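3-deoxy-manno-octulosonate cytidylyltransferase (Escherichia coli, PDB 1H7E) catalyses the transfer of a cytidylyl group from CTP to the eight-carbon sugar KDO, giving CMP-KDO and diphosphate, probably activating KDO for lipopolysaccharide synthesis. Local coordinates at residues R54-Q57 against A58-F62; H127-S130 against A131-A135. One frame throughout, in Å; residues are numbered along the deposited sequence.

Contact 1 of 2, residues R54-Q57 against A58-F62; sequences RVEQ and AVQAF
The side chains of Glu-56 and Gln-60 lie side by side, one helical turn apart and pointing the same way. The carboxylate and amide planes are 37° apart. The contact is loose: Gln-60 NE2 comes 3.7 Å from Glu-56 CG, in the aliphatic part of the chain, and 3.8 Å from Glu-56 OE2. The amide of Gln-57 stands almost at right angles to that of Gln-60, with Gln-57 NE2 3.2 Å from Gln-60 OE1 at an angle too poor for a hydrogen bond. One face of the Phe-62 ring has the carbonyl oxygen Val-59 O over its centre, 3.4 Å above the plane; Tyr-34 meets this ring edge-to-face. Glu-56 CG is anti to its backbone N (chi1 173°) and the chain then runs extended, which lays its stem along Gln-60. An alanine here removes the stem beside the Gln-60 amide, which would probably be freer to turn. On the buried side, Val-55 CG1 meets Val-59 CG2 at 4.1 Å. Val-59 packs on Val-48 and Ala-66, Val-55 on Thr-50 and on loop residues such as Pro-20. Four i to i+4 backbone bonds tie the turns together, among them Val-59 N to Val-55 O at 2.8 Å. Arg-54 forms a salt bridge with Asp-52 through NE and a cation-pi contact with Tyr-11. Buried valines against exposed glutamines mark an amphipathic helix, here the crossover helix 53-61 of the beta-alpha-beta unit between strands 45-50 and 65-68.

Contact 2 of 2, residues H127-S130 against A131-A135; sequences HAIS and AAEAA
Ser-130 OG sits between its own backbone N and carbonyl carbon (chi1 71°), and this places OG within bonding distance of Glu-133 N, from which it accepts. The bond is long, 3.3 Å from Glu-133 N to Ser-130 OG, but fairly straight at 165°. Ile-129 takes a similar first torsion for CG1 (chi1 52°), and its extended chain then carries CD1 to Ala-134. Ile-129 CD1 lies 3.8 Å from Ala-134 CB. The other branch meets Glu-133: Ile-129 CG2 is 3.5 Å from Glu-133 OE2, an apolar methyl beside a carboxylate oxygen. The Ser-130 carbonyl closes the first turn, with Ala-134 N bonded to Ser-130 O at 3.1 Å and lying in the carbonyl plane. Further back, His-127 ND1 donates to Ala-128 O at 3.1 Å from well above the carbonyl plane; the His-127 side chain also touches Val-173 and Thr-220. Backbone bonds join His-127 to Lys-171 and Ile-129 to Tyr-169, holding the strand in its sheet. Ser-130 is thus a serine N-cap, set where strand 122-129 gives way to the short, weakly bonded helix 131-134.

Both contacts are local, but they lie on opposite sides of the chain's centre, with their own centres about 37 Å apart. They share no helix or strand, although strands 45-50 and 122-129 belong to the same mixed sheet. Contact 1 is partly buried and lies along helix 53-61 and its end. Its chemistry is split between buried valines and the exposed amides of Gln-57 and Gln-60, with Glu-56 beside the strands. Contact 2 is mainly a surface contact, with Ala-134 its buried member. It joins a strand to a short helix. A side-chain cap lies at the helix start, and one isoleucine supplies the apolar link.

Contact 1 of 2, residues R54-Q57 against A58-F62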
loop_
_atom_site.group_PDB
_atom_site.type_symbol
_atom_site.label_atom_id
_atom_site.label_comp_id
_atom_site.label_asym_id
_atom_site.label_seq_id
_atom_site.Cartn_x
_atom_site.Cartn_y
_atom_site.Cartn_z
ATOM N N ARG A 54 36.542 0.294 17.181
ATOM C CA ARG A 54 37.419 -0.122 16.087
ATOM C C ARG A 54 37.025 0.625 14.804
ATOM O O ARG A 54 37.895 1.084 14.045
ATOM C CB ARG A 54 37.346 -1.643 15.879
ATOM C CG ARG A 54 37.830 -2.459 17.077
ATOM C CD ARG A 54 37.615 -3.967 16.887
ATOM N NE ARG A 54 36.210 -4.367 17.028
ATOM C CZ ARG A 54 35.776 -5.627 17.111
ATOM N NH1 ARG A 54 36.632 -6.646 17.069
ATOM N NH2 ARG A 54 34.475 -5.868 17.232
ATOM N N VAL A 55 35.714 0.780 14.596
ATOM C CA VAL A 55 35.189 1.485 13.430
ATOM C C VAL A 55 35.448 2.985 13.582
ATOM O O VAL A 55 35.860 3.657 12.628
ATOM C CB VAL A 55 33.665 1.213 13.226
ATOM C CG1 VAL A 55 33.095 2.097 12.118
ATOM C CG2 VAL A 55 33.441 -0.227 12.865
ATOM N N GLU A 56 35.220 3.504 14.788
ATOM C CA GLU A 56 35.444 4.915 15.058
ATOM C C GLU A 56 36.894 5.249 14.740
ATOM O O GLU A 56 37.179 6.260 14.098
ATOM C CB GLU A 56 35.179 5.218 16.520
ATOM C CG GLU A 56 35.558 6.632 16.916
ATOM C CD GLU A 56 35.545 6.821 18.415
ATOM O OE1 GLU A 56 36.039 5.919 19.138
ATOM O OE2 GLU A 56 35.028 7.862 18.866
ATOM N N GLN A 57 37.800 4.391 15.203
ATOM C CA GLN A 57 39.230 4.555 14.958
ATOM C C GLN A 57 39.554 4.500 13.469
ATOM O O GLN A 57 40.279 5.361 12.959
ATOM C CB GLN A 57 40.036 3.480 15.702
ATOM C CG GLN A 57 40.511 3.921 17.080
ATOM C CD GLN A 57 41.324 5.211 17.022
ATOM O OE1 GLN A 57 42.490 5.207 16.605
ATOM N NE2 GLN A 57 40.701 6.328 17.414
ATOM N N ALA A 58 39.025 3.483 12.784
ATOM C CA ALA A 58 39.257 3.314 11.348
ATOM C C ALA A 58 38.784 4.551 10.587
ATOM O O ALA A 58 39.436 5.002 9.645
ATOM C CB ALA A 58 38.544 2.076 10.840
ATOM N N VAL A 59 37.668 5.122 11.028
ATOM C CA VAL A 59 37.124 6.304 10.385
ATOM C C VAL A 59 38.023 7.529 10.603
ATOM O O VAL A 59 38.379 8.236 9.657
ATOM C CB VAL A 59 35.679 6.555 10.864
ATOM C CG1 VAL A 59 35.179 7.896 10.344
ATOM C CG2 VAL A 59 34.770 5.400 10.389
ATOM N N GLN A 60 38.414 7.765 11.848
ATOM C CA GLN A 60 39.286 8.893 12.166
ATOM C C GLN A 60 40.635 8.782 11.435
ATOM O O GLN A 60 41.171 9.783 10.938
ATOM C CB GLN A 60 39.472 8.996 13.684
ATOM C CG GLN A 60 38.262 9.612 14.365
ATOM C CD GLN A 60 38.288 9.481 15.874
ATOM O OE1 GLN A 60 39.240 8.950 16.457
ATOM N NE2 GLN A 60 37.222 9.950 16.519
ATOM N N ALA A 61 41.126 7.548 11.302
ATOM C CA ALA A 61 42.388 7.276 10.618
ATOM C C ALA A 61 42.402 7.834 9.187
ATOM O O ALA A 61 43.466 8.203 8.687
ATOM C CB ALA A 61 42.682 5.789 10.621
ATOM N N PHE A 62 41.255 7.848 8.496
ATOM C CA PHE A 62 41.253 8.439 7.160
ATOM C C PHE A 62 40.746 9.875 7.180
ATOM O O PHE A 62 40.585 10.504 6.135
ATOM C CB PHE A 62 40.565 7.568 6.086
ATOM C CG PHE A 62 39.100 7.315 6.311
ATOM C CD1 PHE A 62 38.160 8.325 6.102
ATOM C CD2 PHE A 62 38.657 6.038 6.666
ATOM C CE1 PHE A 62 36.794 8.067 6.236
ATOM C CE2 PHE A 62 37.293 5.767 6.805
ATOM C CZ PHE A 62 36.359 6.784 6.588
#

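Contact 2 of 2, residues H127-S130 against A131-A135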
loop_
_atom_site.group_PDB
_atom_site.type_symbol
_atom_site.label_atom_id
_atom_site.label_comp_id
_atom_site.label_asym_id
_atom_site.label_seq_id
_atom_site.Cartn_x
_atom_site.Cartn_y
_atom_site.Cartn_z
ATOM N N HIS A 127 14.020 1.362 -7.977
ATOM C CA HIS A 127 14.391 1.163 -9.388
ATOM C C HIS A 127 13.605 -0.039 -9.932
ATOM O O HIS A 127 13.148 -0.887 -9.158
ATOM C CB HIS A 127 15.910 1.017 -9.615
ATOM C CG HIS A 127 16.515 -0.245 -9.072
ATOM N ND1 HIS A 127 16.386 -1.467 -9.696
ATOM C CD2 HIS A 127 17.305 -0.463 -7.993
ATOM C CE1 HIS A 127 17.064 -2.381 -9.023
ATOM N NE2 HIS A 127 17.632 -1.797 -7.984
ATOM N N ALA A 128 13.371 -0.052 -11.241
ATOM C CA ALA A 128 12.618 -1.139 -11.879
ATOM C C ALA A 128 13.329 -2.482 -11.828
ATOM O O ALA A 128 14.559 -2.550 -11.901
ATOM C CB ALA A 128 12.302 -0.776 -13.327
ATOM N N ILE A 129 12.557 -3.544 -11.596
ATOM C CA ILE A 129 13.085 -4.900 -11.582
ATOM C C ILE A 129 12.103 -5.791 -12.360
ATOM O O ILE A 129 10.957 -5.416 -12.574
ATOM C CB ILE A 129 13.298 -5.484 -10.150
ATOM C CG1 ILE A 129 12.029 -5.344 -9.313
ATOM C CG2 ILE A 129 14.475 -4.772 -9.443
ATOM C CD1 ILE A 129 12.041 -6.155 -8.052
ATOM N N SER A 130 12.589 -6.943 -12.801
ATOM C CA SER A 130 11.787 -7.919 -13.538
ATOM C C SER A 130 10.914 -8.680 -12.554
ATOM O O SER A 130 11.187 -8.682 -11.345
ATOM C CB SER A 130 12.725 -8.912 -14.219
ATOM O OG SER A 130 13.359 -9.774 -13.272
ATOM N N ALA A 131 9.911 -9.377 -13.075
ATOM C CA ALA A 131 9.012 -10.175 -12.246
ATOM C C ALA A 131 9.753 -11.293 -11.512
ATOM O O ALA A 131 9.431 -11.612 -10.367
ATOM C CB ALA A 131 7.890 -10.754 -13.104
ATOM N N ALA A 132 10.760 -11.875 -12.154
ATOM C CA ALA A 132 11.525 -12.954 -11.532
ATOM C C ALA A 132 12.276 -12.452 -10.292
ATOM O O ALA A 132 12.331 -13.150 -9.268
ATOM C CB ALA A 132 12.484 -13.562 -12.521
ATOM N N GLU A 133 12.875 -11.266 -10.383
ATOM C CA GLU A 133 13.583 -10.682 -9.232
ATOM C C GLU A 133 12.604 -10.299 -8.113
ATOM O O GLU A 133 12.927 -10.402 -6.929
ATOM C CB GLU A 133 14.364 -9.436 -9.639
ATOM C CG GLU A 133 15.563 -9.694 -10.516
ATOM C CD GLU A 133 16.607 -8.589 -10.400
ATOM O OE1 GLU A 133 17.598 -8.622 -11.167
ATOM O OE2 GLU A 133 16.452 -7.697 -9.529
ATOM N N ALA A 134 11.413 -9.840 -8.496
ATOM C CA ALA A 134 10.381 -9.455 -7.541
ATOM C C ALA A 134 9.853 -10.625 -6.703
ATOM O O ALA A 134 9.287 -10.419 -5.630
ATOM C CB ALA A 134 9.240 -8.759 -8.260
ATOM N N ALA A 135 10.064 -11.859 -7.160
ATOM C CA ALA A 135 9.580 -13.034 -6.414
ATOM C C ALA A 135 10.277 -13.305 -5.072
ATOM O O ALA A 135 9.691 -13.932 -4.177
ATOM C CB ALA A 135 9.648 -14.282 -7.293
#